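Local coordinates for protein serine-pyruvate aminotransferase (AgxT) (PDB 3ZRP) that probably catalyses the pyridoxal-phosphate-dependent transfer of an amino group from serine to pyruvate, and perhaps from alanine to glyoxylate, at residues Glu32-Leu37 with Gly236-Phe241; Ile209-Asn214 with Asn225-Met230; Asn53-Ile58 with Gly232-Lys237; Leu191-Gly196 with Ala253-Leu258. One frame throughout, in Å; residues are numbered along the deposited sequence.

Contact 1 of 4, residues Glu32-Leu37 with Gly236-Phe241; sequences EFVEAL and GKAAYF. With PLP (pyridoxal-5'-phosphate), chain D.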
loop_
_atom_site.group_PDB
_atom_site.type_symbol
_atom_site.label_atom_id
_atom_site.label_comp_id
_atom_site.label_asym_id
_atom_site.label_seq_id
_atom_site.Cartn_x
_atom_site.Cartn_y
_atom_site.Cartn_z
ATOM N N GLU A 32 -6.275 -13.421 -14.094
ATOM C CA GLU A 32 -4.809 -13.312 -13.996
ATOM C C GLU A 32 -4.397 -12.836 -12.601
ATOM O O GLU A 32 -3.417 -13.322 -12.026
ATOM C CB GLU A 32 -4.245 -12.358 -15.052
ATOM C CG GLU A 32 -4.537 -12.769 -16.500
ATOM C CD GLU A 32 -5.831 -12.158 -17.032
ATOM O OE1 GLU A 32 -6.905 -12.337 -16.409
ATOM O OE2 GLU A 32 -5.768 -11.491 -18.084
ATOM N N PHE A 33 -5.144 -11.884 -12.057
ATOM C CA PHE A 33 -4.830 -11.392 -10.721
ATOM C C PHE A 33 -5.136 -12.441 -9.671
ATOM O O PHE A 33 -4.291 -12.745 -8.818
ATOM C CB PHE A 33 -5.570 -10.098 -10.407
ATOM C CG PHE A 33 -5.451 -9.701 -8.977
ATOM C CD1 PHE A 33 -4.274 -9.124 -8.517
ATOM C CD2 PHE A 33 -6.471 -9.971 -8.074
ATOM C CE1 PHE A 33 -4.126 -8.767 -7.179
ATOM C CE2 PHE A 33 -6.329 -9.637 -6.729
ATOM C CZ PHE A 33 -5.140 -9.014 -6.288
ATOM N N VAL A 34 -6.338 -13.006 -9.728
ATOM C CA VAL A 34 -6.748 -14.009 -8.740
ATOM C C VAL A 34 -5.728 -15.151 -8.697
ATOM O O VAL A 34 -5.327 -15.581 -7.617
ATOM C CB VAL A 34 -8.201 -14.521 -9.016
ATOM C CG1 VAL A 34 -8.501 -15.755 -8.210
ATOM C CG2 VAL A 34 -9.234 -13.408 -8.717
ATOM N N GLU A 35 -5.285 -15.611 -9.873
ATOM C CA GLU A 35 -4.296 -16.684 -9.954
ATOM C C GLU A 35 -2.947 -16.256 -9.350
ATOM O O GLU A 35 -2.284 -17.033 -8.677
ATOM C CB GLU A 35 -4.143 -17.154 -11.408
ATOM C CG GLU A 35 -5.325 -18.012 -11.922
ATOM C CD GLU A 35 -5.344 -18.198 -13.454
ATOM O OE1 GLU A 35 -4.322 -17.918 -14.116
ATOM O OE2 GLU A 35 -6.388 -18.623 -14.007
ATOM N N ALA A 36 -2.551 -15.003 -9.577
ATOM C CA ALA A 36 -1.274 -14.516 -9.049
ATOM C C ALA A 36 -1.352 -14.416 -7.521
ATOM O O ALA A 36 -0.414 -14.786 -6.808
ATOM C CB ALA A 36 -0.916 -13.150 -9.679
ATOM N N LEU A 37 -2.493 -13.954 -7.024
ATOM C CA LEU A 37 -2.726 -13.856 -5.589
ATOM C C LEU A 37 -2.711 -15.233 -4.942
ATOM O O LEU A 37 -2.033 -15.428 -3.943
ATOM C CB LEU A 37 -4.037 -13.126 -5.283
ATOM C CG LEU A 37 -4.397 -12.945 -3.789
ATOM C CD1 LEU A 37 -3.245 -12.378 -2.970
ATOM C CD2 LEU A 37 -5.637 -12.051 -3.601
ATOM N N GLY A 236 -10.292 -19.673 -6.366
ATOM C CA GLY A 236 -10.395 -19.120 -7.708
ATOM C C GLY A 236 -11.468 -18.061 -7.887
ATOM O O GLY A 236 -11.945 -17.851 -9.014
ATOM N N LYS A 237 -11.846 -17.388 -6.794
ATOM C CA LYS A 237 -12.927 -16.406 -6.799
ATOM C C LYS A 237 -12.431 -14.977 -6.528
ATOM O O LYS A 237 -11.564 -14.758 -5.678
ATOM C CB LYS A 237 -13.981 -16.781 -5.754
ATOM C CG LYS A 237 -14.734 -18.089 -6.037
ATOM C CD LYS A 237 -15.427 -18.602 -4.762
ATOM C CE LYS A 237 -16.454 -19.695 -5.048
ATOM N NZ LYS A 237 -15.837 -20.953 -5.543
ATOM N N ALA A 238 -12.978 -14.010 -7.253
ATOM C CA ALA A 238 -12.677 -12.599 -7.009
ATOM C C ALA A 238 -13.531 -12.097 -5.852
ATOM O O ALA A 238 -14.680 -12.536 -5.673
ATOM C CB ALA A 238 -12.934 -11.767 -8.261
ATOM N N ALA A 239 -12.967 -11.195 -5.056
ATOM C CA ALA A 239 -13.698 -10.530 -3.975
ATOM C C ALA A 239 -13.173 -9.102 -3.849
ATOM O O ALA A 239 -12.072 -8.805 -4.321
ATOM C CB ALA A 239 -13.520 -11.274 -2.679
ATOM N N TYR A 240 -13.946 -8.222 -3.222
ATOM C CA TYR A 240 -13.483 -6.832 -3.055
ATOM C C TYR A 240 -13.602 -6.373 -1.609
ATOM O O TYR A 240 -14.697 -6.391 -1.023
ATOM C CB TYR A 240 -14.260 -5.901 -3.969
ATOM C CG TYR A 240 -13.892 -4.438 -3.739
ATOM C CD1 TYR A 240 -12.673 -3.934 -4.174
ATOM C CD2 TYR A 240 -14.747 -3.603 -3.025
ATOM C CE1 TYR A 240 -12.327 -2.594 -3.938
ATOM C CE2 TYR A 240 -14.425 -2.280 -2.793
ATOM C CZ TYR A 240 -13.213 -1.789 -3.245
ATOM O OH TYR A 240 -12.883 -0.476 -2.971
ATOM N N PHE A 241 -12.478 -5.969 -1.019
ATOM C CA PHE A 241 -12.569 -5.228 0.223
ATOM C C PHE A 241 -12.116 -3.812 -0.114
ATOM O O PHE A 241 -12.889 -2.860 -0.019
ATOM C CB PHE A 241 -11.671 -5.800 1.329
ATOM C CG PHE A 241 -11.451 -4.816 2.471
ATOM C CD1 PHE A 241 -12.550 -4.196 3.099
ATOM C CD2 PHE A 241 -10.161 -4.454 2.866
ATOM C CE1 PHE A 241 -12.361 -3.260 4.135
ATOM C CE2 PHE A 241 -9.968 -3.513 3.907
ATOM C CZ PHE A 241 -11.057 -2.913 4.523
HETATM N N1 PLP D . -14.335 5.922 -2.825
HETATM C C2 PLP D . -14.830 5.778 -4.098
HETATM C C2A PLP D . -15.801 6.817 -4.607
HETATM C C3 PLP D . -14.427 4.696 -4.905
HETATM O O3 PLP D . -14.869 4.584 -6.068
HETATM C C4 PLP D . -13.503 3.755 -4.416
HETATM C C4A PLP D . -13.064 2.608 -5.341
HETATM C C5 PLP D . -13.028 3.925 -3.104
HETATM C C6 PLP D . -13.425 5.011 -2.314
HETATM C C5A PLP D . -12.048 2.983 -2.473
HETATM O O4P PLP D . -10.721 3.059 -3.037
HETATM P P PLP D . -9.711 1.844 -2.879
HETATM O O1P PLP D . -10.447 0.650 -3.395
HETATM O O2P PLP D . -8.556 2.296 -3.683
HETATM O O3P PLP D . -9.492 1.704 -1.415
#
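Gly236 lies against Val34, the one residue of Glu32-Leu37 that touches this segment. Val34 CG1 sits 3.8 Å from Gly236 C. A positive phi of 70° lets Gly236 serve as the C-prime residue of a Schellman motif, in which Lys237 N returns to Gly232 O and Gly236 N to Ala233 O, closing helix 223-234. Lys237 then offers its backbone to the valine, with Lys237 N 4.0 Å from Val34 CG1 and Lys237 O 4.1 Å from Val34 CG2, while its CB points away from helix 31-48. At Ala238 the other branch takes over: Val34 CG2 approaches Ala238 CA to 3.9 Å and the Ala238 CB methyl to 4.1 Å. A chi1 of 167° places CG1 anti to the backbone N and CG2 anti to the carbonyl carbon, which spreads the two methyls along the chain from Gly236 to Ala238. Cutting Val34 back to an alanine removes both methyls and would probably open a gap under this backbone, leaving the chain beyond the helix end less firmly seated. Farther on, Tyr240 OH donates a 2.7 Å hydrogen bond to PLP O1P, and the phosphate oxygen lies at the edge of the phenol ring, near its plane. Phe241 turns its ring edge-to-face with Trp226, and its carbonyl O accepts from Arg91 of the second subunit. Tyr240 and Thr243 share this PLP with Gly63, Thr64, Thr138, Ser166 and Gln188 of that subunit, an active site built at the dimer interface, as is characteristic of fold-type I aminotransferases.

Contact 2 of 4, residues Ile209-Asn214 with Asn225-Met230; sequences ILDSQN and NWLPVM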
loop_
_atom_site.group_PDB
_atom_site.type_symbol
_atom_site.label_atom_id
_atom_site.label_comp_id
_atom_site.label_asym_id
_atom_site.label_seq_id
_atom_site.Cartn_x
_atom_site.Cartn_y
_atom_site.Cartn_z
ATOM N N ILE A 209 -9.269 -16.538 16.354
ATOM C CA ILE A 209 -9.521 -15.198 16.926
ATOM C C ILE A 209 -10.201 -14.269 15.905
ATOM O O ILE A 209 -11.201 -13.612 16.212
ATOM C CB ILE A 209 -8.244 -14.554 17.496
ATOM C CG1 ILE A 209 -7.754 -15.343 18.707
ATOM C CG2 ILE A 209 -8.491 -13.044 17.874
ATOM C CD1 ILE A 209 -6.398 -14.909 19.237
ATOM N N LEU A 210 -9.675 -14.235 14.685
ATOM C CA LEU A 210 -10.294 -13.465 13.607
ATOM C C LEU A 210 -11.738 -13.868 13.376
ATOM O O LEU A 210 -12.604 -13.010 13.225
ATOM C CB LEU A 210 -9.514 -13.626 12.305
ATOM C CG LEU A 210 -8.071 -13.108 12.372
ATOM C CD1 LEU A 210 -7.504 -13.231 10.964
ATOM C CD2 LEU A 210 -8.059 -11.628 12.896
ATOM N N ASP A 211 -11.987 -15.180 13.365
ATOM C CA ASP A 211 -13.304 -15.685 13.001
ATOM C C ASP A 211 -14.352 -15.593 14.118
ATOM O O ASP A 211 -15.547 -15.604 13.838
ATOM C CB ASP A 211 -13.194 -17.125 12.490
ATOM C CG ASP A 211 -12.650 -17.210 11.073
ATOM O OD1 ASP A 211 -12.922 -16.297 10.255
ATOM O OD2 ASP A 211 -11.959 -18.208 10.770
ATOM N N SER A 212 -13.910 -15.501 15.370
ATOM C CA SER A 212 -14.836 -15.600 16.506
ATOM C C SER A 212 -14.855 -14.419 17.473
ATOM O O SER A 212 -15.738 -14.347 18.325
ATOM C CB SER A 212 -14.582 -16.893 17.297
ATOM O OG SER A 212 -13.376 -16.804 18.038
ATOM N N GLN A 213 -13.890 -13.503 17.368
ATOM C CA GLN A 213 -13.798 -12.408 18.322
ATOM C C GLN A 213 -13.742 -11.049 17.633
ATOM O O GLN A 213 -13.359 -10.963 16.455
ATOM C CB GLN A 213 -12.560 -12.565 19.207
ATOM C CG GLN A 213 -12.358 -13.964 19.804
ATOM C CD GLN A 213 -11.208 -14.004 20.803
ATOM O OE1 GLN A 213 -10.956 -13.034 21.525
ATOM N NE2 GLN A 213 -10.507 -15.131 20.850
ATOM N N ASN A 214 -14.143 -10.019 18.382
ATOM C CA ASN A 214 -13.956 -8.613 18.015
ATOM C C ASN A 214 -12.495 -8.216 18.276
ATOM O O ASN A 214 -11.722 -9.000 18.809
ATOM C CB ASN A 214 -14.878 -7.717 18.851
ATOM C CG ASN A 214 -16.361 -8.080 18.713
ATOM O OD1 ASN A 214 -16.964 -7.913 17.646
ATOM N ND2 ASN A 214 -16.955 -8.574 19.806
ATOM N N ASN A 225 -11.067 -7.983 7.380
ATOM C CA ASN A 225 -11.531 -7.419 6.137
ATOM C C ASN A 225 -10.822 -7.978 4.904
ATOM O O ASN A 225 -11.394 -7.982 3.816
ATOM C CB ASN A 225 -11.444 -5.875 6.192
ATOM C CG ASN A 225 -12.442 -5.294 7.147
ATOM O OD1 ASN A 225 -13.549 -5.805 7.269
ATOM N ND2 ASN A 225 -12.068 -4.229 7.844
ATOM N N TRP A 226 -9.592 -8.462 5.067
ATOM C CA TRP A 226 -8.828 -8.987 3.933
ATOM C C TRP A 226 -9.034 -10.494 3.762
ATOM O O TRP A 226 -8.838 -11.015 2.668
ATOM C CB TRP A 226 -7.336 -8.723 4.084
ATOM C CG TRP A 226 -7.066 -7.277 3.949
ATOM C CD1 TRP A 226 -6.872 -6.396 4.984
ATOM C CD2 TRP A 226 -7.082 -6.488 2.743
ATOM N NE1 TRP A 226 -6.721 -5.130 4.480
ATOM C CE2 TRP A 226 -6.827 -5.156 3.118
ATOM C CE3 TRP A 226 -7.243 -6.787 1.385
ATOM C CZ2 TRP A 226 -6.741 -4.094 2.179
ATOM C CZ3 TRP A 226 -7.163 -5.757 0.448
ATOM C CH2 TRP A 226 -6.904 -4.408 0.854
ATOM N N LEU A 227 -9.422 -11.161 4.842
ATOM C CA LEU A 227 -9.592 -12.632 4.841
ATOM C C LEU A 227 -10.503 -13.175 3.718
ATOM O O LEU A 227 -10.129 -14.157 3.068
ATOM C CB LEU A 227 -10.076 -13.144 6.202
ATOM C CG LEU A 227 -9.240 -14.066 7.076
ATOM C CD1 LEU A 227 -10.087 -14.550 8.269
ATOM C CD2 LEU A 227 -8.719 -15.251 6.282
ATOM N N PRO A 228 -11.678 -12.551 3.479
ATOM C CA PRO A 228 -12.529 -13.021 2.382
ATOM C C PRO A 228 -11.836 -12.915 1.020
ATOM O O PRO A 228 -12.046 -13.771 0.157
ATOM C CB PRO A 228 -13.752 -12.085 2.444
ATOM C CG PRO A 228 -13.786 -11.580 3.842
ATOM C CD PRO A 228 -12.340 -11.474 4.246
ATOM N N VAL A 229 -11.001 -11.894 0.825
ATOM C CA VAL A 229 -10.244 -11.778 -0.423
ATOM C C VAL A 229 -9.230 -12.912 -0.575
ATOM O O VAL A 229 -9.089 -13.464 -1.676
ATOM C CB VAL A 229 -9.558 -10.368 -0.588
ATOM C CG1 VAL A 229 -8.878 -10.244 -1.952
ATOM C CG2 VAL A 229 -10.583 -9.262 -0.416
ATOM N N MET A 230 -8.571 -13.290 0.523
ATOM C CA MET A 230 -7.529 -14.343 0.511
ATOM C C MET A 230 -8.110 -15.744 0.337
ATOM O O MET A 230 -7.628 -16.518 -0.504
ATOM C CB MET A 230 -6.656 -14.292 1.778
ATOM C CG MET A 230 -6.061 -12.887 2.061
ATOM S SD MET A 230 -4.991 -12.270 0.737
ATOM C CE MET A 230 -5.655 -10.611 0.512
#
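Leu210 and Leu227 meet methyl to methyl, their CD1 atoms 4.0 Å apart, with the two side chains crossing obliquely. Leu227 CD1 is the atom on which the whole contact converges: besides the leucine methyl it touches Leu210 CB at 4.2 Å and Asp211 OD1 at 3.9 Å. Asp211 runs at about a right angle to Leu227, so that the carboxylate oxygen passes beside the methyl in van der Waals contact. The strongest polar partner of that carboxylate is Arg231, one turn farther along helix 223-234, whose NH2 forms a salt bridge with Asp211 OD2. Leu227 reaches across with an unusual chi1 of -116°, close to eclipsed, and stands just before Pro228, where the helix is kinked and the N atoms of Pro228 and Val229 lack a bond to the preceding turn. The contact is thus a small apolar touch with an exposed aspartate beside it. Leu210 also packs on Ser72 and Leu73, and on Leu223 and Arg224 at the start of helix 223-234. Leu227 rests in addition on Gln55 of strand 55-60, the outermost of its sheet within this chain, while Met230, one turn on, lies between that strand and helix 31-48; helix 204-212 thus abuts helix 223-234 on the side of Leu227.

Contact 3 of 4, residues Asn53-Ile58 with Gly232-Lys237; sequences NYQPLI and GAEEGK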
loop_
_atom_site.group_PDB
_atom_site.type_symbol
_atom_site.label_atom_id
_atom_site.label_comp_id
_atom_site.label_asym_id
_atom_site.label_seq_id
_atom_site.Cartn_x
_atom_site.Cartn_y
_atom_site.Cartn_z
ATOM N N ASN A 53 -2.852 -25.765 6.844
ATOM C CA ASN A 53 -3.504 -25.412 8.106
ATOM C C ASN A 53 -3.270 -23.952 8.495
ATOM O O ASN A 53 -4.032 -23.374 9.275
ATOM C CB ASN A 53 -2.987 -26.308 9.230
ATOM C CG ASN A 53 -3.772 -27.590 9.353
ATOM O OD1 ASN A 53 -3.679 -28.485 8.503
ATOM N ND2 ASN A 53 -4.545 -27.694 10.420
ATOM N N TYR A 54 -2.193 -23.383 7.969
ATOM C CA TYR A 54 -1.820 -21.995 8.261
ATOM C C TYR A 54 -2.340 -21.078 7.162
ATOM O O TYR A 54 -2.243 -21.411 5.980
ATOM C CB TYR A 54 -0.308 -21.894 8.417
ATOM C CG TYR A 54 0.165 -22.386 9.767
ATOM C CD1 TYR A 54 -0.107 -23.700 10.193
ATOM C CD2 TYR A 54 0.880 -21.548 10.624
ATOM C CE1 TYR A 54 0.316 -24.154 11.444
ATOM C CE2 TYR A 54 1.314 -22.003 11.876
ATOM C CZ TYR A 54 1.022 -23.304 12.270
ATOM O OH TYR A 54 1.447 -23.753 13.500
ATOM N N GLN A 55 -2.897 -19.937 7.558
ATOM C CA GLN A 55 -3.569 -19.037 6.630
ATOM C C GLN A 55 -2.667 -17.861 6.204
ATOM O O GLN A 55 -2.315 -17.024 7.034
ATOM C CB GLN A 55 -4.857 -18.492 7.255
ATOM C CG GLN A 55 -5.600 -17.464 6.392
ATOM C CD GLN A 55 -6.108 -18.058 5.089
ATOM O OE1 GLN A 55 -7.023 -18.864 5.090
ATOM N NE2 GLN A 55 -5.525 -17.640 3.972
ATOM N N PRO A 56 -2.300 -17.800 4.913
ATOM C CA PRO A 56 -1.536 -16.623 4.437
ATOM C C PRO A 56 -2.452 -15.425 4.143
ATOM O O PRO A 56 -3.606 -15.596 3.743
ATOM C CB PRO A 56 -0.892 -17.132 3.150
ATOM C CG PRO A 56 -1.926 -18.178 2.639
ATOM C CD PRO A 56 -2.423 -18.843 3.877
ATOM N N LEU A 57 -1.939 -14.200 4.345
ATOM C CA LEU A 57 -2.631 -12.998 3.883
ATOM C C LEU A 57 -1.604 -12.034 3.281
ATOM O O LEU A 57 -0.472 -11.920 3.780
ATOM C CB LEU A 57 -3.383 -12.273 5.017
ATOM C CG LEU A 57 -4.538 -12.977 5.744
ATOM C CD1 LEU A 57 -4.031 -13.595 7.033
ATOM C CD2 LEU A 57 -5.733 -12.071 6.018
ATOM N N ILE A 58 -1.998 -11.369 2.205
ATOM C CA ILE A 58 -1.163 -10.364 1.566
ATOM C C ILE A 58 -1.954 -9.048 1.616
ATOM O O ILE A 58 -3.086 -8.978 1.157
ATOM C CB ILE A 58 -0.791 -10.818 0.143
ATOM C CG1 ILE A 58 0.090 -12.080 0.230
ATOM C CG2 ILE A 58 -0.128 -9.690 -0.662
ATOM C CD1 ILE A 58 0.298 -12.794 -1.134
ATOM N N GLY A 232 -11.128 -16.318 -0.841
ATOM C CA GLY A 232 -11.656 -16.246 -2.197
ATOM C C GLY A 232 -10.625 -16.657 -3.234
ATOM O O GLY A 232 -10.865 -17.596 -3.995
ATOM N N ALA A 233 -9.477 -15.971 -3.254
ATOM C CA ALA A 233 -8.407 -16.225 -4.235
ATOM C C ALA A 233 -8.044 -17.703 -4.349
ATOM O O ALA A 233 -7.858 -18.221 -5.462
ATOM C CB ALA A 233 -7.161 -15.414 -3.906
ATOM N N GLU A 234 -7.940 -18.378 -3.210
ATOM C CA GLU A 234 -7.529 -19.779 -3.206
ATOM C C GLU A 234 -8.629 -20.707 -3.707
ATOM O O GLU A 234 -8.361 -21.874 -3.971
ATOM C CB GLU A 234 -7.002 -20.215 -1.837
ATOM C CG GLU A 234 -5.549 -19.802 -1.615
ATOM C CD GLU A 234 -4.872 -20.513 -0.461
ATOM O OE1 GLU A 234 -5.234 -20.287 0.708
ATOM O OE2 GLU A 234 -3.946 -21.298 -0.734
ATOM N N GLU A 235 -9.851 -20.184 -3.833
ATOM C CA GLU A 235 -10.971 -20.938 -4.404
ATOM C C GLU A 235 -11.224 -20.468 -5.839
ATOM O O GLU A 235 -12.230 -20.817 -6.451
ATOM C CB GLU A 235 -12.229 -20.782 -3.536
ATOM C CG GLU A 235 -12.080 -21.363 -2.120
ATOM C CD GLU A 235 -13.264 -21.084 -1.215
ATOM O OE1 GLU A 235 -14.369 -21.593 -1.504
ATOM O OE2 GLU A 235 -13.085 -20.374 -0.196
ATOM N N GLY A 236 -10.292 -19.673 -6.366
ATOM C CA GLY A 236 -10.395 -19.120 -7.708
ATOM C C GLY A 236 -11.468 -18.061 -7.887
ATOM O O GLY A 236 -11.945 -17.851 -9.014
ATOM N N LYS A 237 -11.846 -17.388 -6.794
ATOM C CA LYS A 237 -12.927 -16.406 -6.799
ATOM C C LYS A 237 -12.431 -14.977 -6.528
ATOM O O LYS A 237 -11.564 -14.758 -5.678
ATOM C CB LYS A 237 -13.981 -16.781 -5.754
ATOM C CG LYS A 237 -14.734 -18.089 -6.037
ATOM C CD LYS A 237 -15.427 -18.602 -4.762
ATOM C CE LYS A 237 -16.454 -19.695 -5.048
ATOM N NZ LYS A 237 -15.837 -20.953 -5.543
#
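Pro56 and Gln55 both approach the carboxylate of Glu234, yet neither binds it: Glu234 OE1 stays 4.2 Å from Gln55 NE2 and 4.4 Å from Pro56 CG. The approach between the segments is loose, and the tight geometry lies inside the buried strand segment. There Gln55 NE2 donates to Pro56 O at 2.8 Å with an N-H...O angle of 166°, and the oxygen lies almost in the amide plane. Gln55 reaches it by folding back, its CG anti to the backbone N (chi1 176°) and the chain then bent at CG (chi2 64°). This bond commits one amide hydrogen to the main chain and probably fixes the rotation of the amide group. Glu234 belongs to the looser, partly exposed side. Its OE1 is held by a salt bridge with Arg45 of helix 31-48, and OE2 has a long, weak ion pair with Lys42, so Arg45 probably holds the carboxylate near Pro56 CG, with Lys42 adding little. Arg45 NE also donates to Tyr54 O, just before strand 55-60. That strand pairs through Gln55 and Leu57 with strand 197-202, while Leu41 and Arg45 of helix 31-48 pack on Pro56 and Glu234 of helix 223-234 approaches it loosely.

Contact 4 of 4, residues Leu191-Gly196 with Ala253-Leu258; sequences LGSAAG and AEAFRL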
loop_
_atom_site.group_PDB
_atom_site.type_symbol
_atom_site.label_atom_id
_atom_site.label_comp_id
_atom_site.label_asym_id
_atom_site.label_seq_id
_atom_site.Cartn_x
_atom_site.Cartn_y
_atom_site.Cartn_z
ATOM N N LEU A 191 12.719 -11.480 -0.180
ATOM C CA LEU A 191 11.903 -12.019 -1.270
ATOM C C LEU A 191 12.282 -11.358 -2.590
ATOM O O LEU A 191 12.057 -11.927 -3.657
ATOM C CB LEU A 191 10.403 -11.846 -0.991
ATOM C CG LEU A 191 9.899 -12.562 0.266
ATOM C CD1 LEU A 191 8.433 -12.262 0.528
ATOM C CD2 LEU A 191 10.137 -14.111 0.182
ATOM N N GLY A 192 12.864 -10.155 -2.508
ATOM C CA GLY A 192 13.433 -9.474 -3.692
ATOM C C GLY A 192 12.402 -9.055 -4.731
ATOM O O GLY A 192 12.686 -9.078 -5.929
ATOM N N SER A 193 11.203 -8.661 -4.288
ATOM C CA SER A 193 10.170 -8.187 -5.226
ATOM C C SER A 193 9.932 -6.681 -5.062
ATOM O O SER A 193 10.619 -6.008 -4.284
ATOM C CB SER A 193 8.876 -8.954 -5.023
ATOM O OG SER A 193 7.990 -8.655 -6.086
ATOM N N ALA A 194 8.978 -6.133 -5.802
ATOM C CA ALA A 194 8.721 -4.684 -5.695
ATOM C C ALA A 194 8.001 -4.355 -4.368
ATOM O O ALA A 194 7.231 -5.171 -3.865
ATOM C CB ALA A 194 7.897 -4.212 -6.887
ATOM N N ALA A 195 8.233 -3.153 -3.832
ATOM C CA ALA A 195 7.641 -2.698 -2.565
ATOM C C ALA A 195 6.150 -2.410 -2.680
ATOM O O ALA A 195 5.662 -2.105 -3.787
ATOM C CB ALA A 195 8.379 -1.437 -2.054
ATOM N N GLY A 196 5.428 -2.531 -1.553
ATOM C CA GLY A 196 3.989 -2.213 -1.513
ATOM C C GLY A 196 3.064 -3.232 -0.858
ATOM O O GLY A 196 1.859 -3.004 -0.765
ATOM N N ALA A 253 4.183 -12.798 -7.436
ATOM C CA ALA A 253 3.961 -14.211 -7.840
ATOM C C ALA A 253 5.152 -14.768 -8.639
ATOM O O ALA A 253 5.541 -15.954 -8.501
ATOM C CB ALA A 253 2.663 -14.342 -8.640
ATOM N N GLU A 254 5.724 -13.898 -9.462
ATOM C CA GLU A 254 6.901 -14.210 -10.238
ATOM C C GLU A 254 8.131 -14.360 -9.341
ATOM O O GLU A 254 8.941 -15.254 -9.569
ATOM C CB GLU A 254 7.134 -13.134 -11.306
ATOM C CG GLU A 254 8.363 -13.359 -12.221
ATOM C CD GLU A 254 8.292 -14.643 -13.088
ATOM O OE1 GLU A 254 7.247 -15.335 -13.116
ATOM O OE2 GLU A 254 9.303 -14.951 -13.753
ATOM N N ALA A 255 8.297 -13.484 -8.340
ATOM C CA ALA A 255 9.372 -13.698 -7.356
ATOM C C ALA A 255 9.227 -15.078 -6.708
ATOM O O ALA A 255 10.210 -15.831 -6.600
ATOM C CB ALA A 255 9.392 -12.592 -6.291
ATOM N N PHE A 256 8.016 -15.431 -6.288
ATOM C CA PHE A 256 7.829 -16.740 -5.667
ATOM C C PHE A 256 8.117 -17.911 -6.630
ATOM O O PHE A 256 8.599 -18.973 -6.186
ATOM C CB PHE A 256 6.426 -16.883 -5.066
ATOM C CG PHE A 256 6.289 -16.324 -3.670
ATOM C CD1 PHE A 256 7.128 -16.759 -2.637
ATOM C CD2 PHE A 256 5.296 -15.382 -3.380
ATOM C CE1 PHE A 256 6.992 -16.245 -1.340
ATOM C CE2 PHE A 256 5.150 -14.872 -2.085
ATOM C CZ PHE A 256 6.001 -15.300 -1.067
ATOM N N ARG A 257 7.818 -17.729 -7.922
ATOM C CA ARG A 257 8.122 -18.772 -8.932
ATOM C C ARG A 257 9.632 -19.006 -8.972
ATOM O O ARG A 257 10.086 -20.139 -8.898
ATOM C CB ARG A 257 7.563 -18.426 -10.322
ATOM C CG ARG A 257 7.493 -19.635 -11.312
ATOM C CD ARG A 257 7.126 -19.194 -12.759
ATOM N NE ARG A 257 8.093 -18.229 -13.300
ATOM C CZ ARG A 257 9.279 -18.550 -13.825
ATOM N NH1 ARG A 257 9.670 -19.825 -13.900
ATOM N NH2 ARG A 257 10.080 -17.593 -14.283
ATOM N N LEU A 258 10.400 -17.916 -9.036
ATOM C CA LEU A 258 11.862 -17.987 -9.021
ATOM C C LEU A 258 12.446 -18.588 -7.726
ATOM O O LEU A 258 13.411 -19.346 -7.790
ATOM C CB LEU A 258 12.453 -16.617 -9.316
ATOM C CG LEU A 258 12.077 -16.087 -10.714
ATOM C CD1 LEU A 258 12.571 -14.658 -10.915
ATOM C CD2 LEU A 258 12.589 -17.034 -11.827
#
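The ring of Phe256 is met obliquely by Leu191 CD2, which comes to 4.1 Å from Phe256 CE1; Tyr39 and Val47 of helix 31-48 also pack on this phenylalanine. The other flat group, the guanidinium of Arg257, has the Glu254 carboxylate at its edge. Arg257 NE reaches Glu254 OE1 at 3.0 Å and NH2 reaches OE2 at 2.8 Å, a side-on grip with both bonds nearly straight (176° and 167°). The acceptors lie close to the guanidinium plane, but the arginine stands off the carboxylate plane, so the two groups are not quite coplanar. This salt bridge spans one helical turn and takes no part in holding the loop. Between the ring and the ion pair in sequence, Ala255 faces the loop: its CB is 3.8 Å from Leu191 O and 3.9 Å from Ser193 CB. Gly192, with positive phi, turns the chain between these two neighbours. Ser193 lies near Gln188, a PLP-binding residue. The chemistry is therefore divided: methyls and a ring make a buried, mainly apolar seat, with Leu191 O against a methyl, for the loop that follows Gln188 and Lys189 of the cofactor pocket, whereas the charges of Glu254 and Arg257 pair with each other.

Overall arrangement
Contacts 1, 2 and 3 gather round helix 223-234 and the chain leaving it; contacts 1 and 3 share Gly236 and Lys237, and their centres are about 9 Å apart. Contact 4 uses the next helix, 246-262, and joins this group through Ala253, which packs on Ala36 of contact 1; it does not touch contacts 2 or 3. It is the most buried, with all its touching residues inside and nonpolar packing across it. Contact 1 is mostly exposed, with only Val34 buried, but leads to the cofactor at the subunit boundary. Contacts 2 and 3 each hold a carboxylate paired with an arginine, beside a leucine methyl in contact 2, and beside a proline ring and a glutamine amide in contact 3; Leu227 and Met230 pack directly on the strand of contact 3.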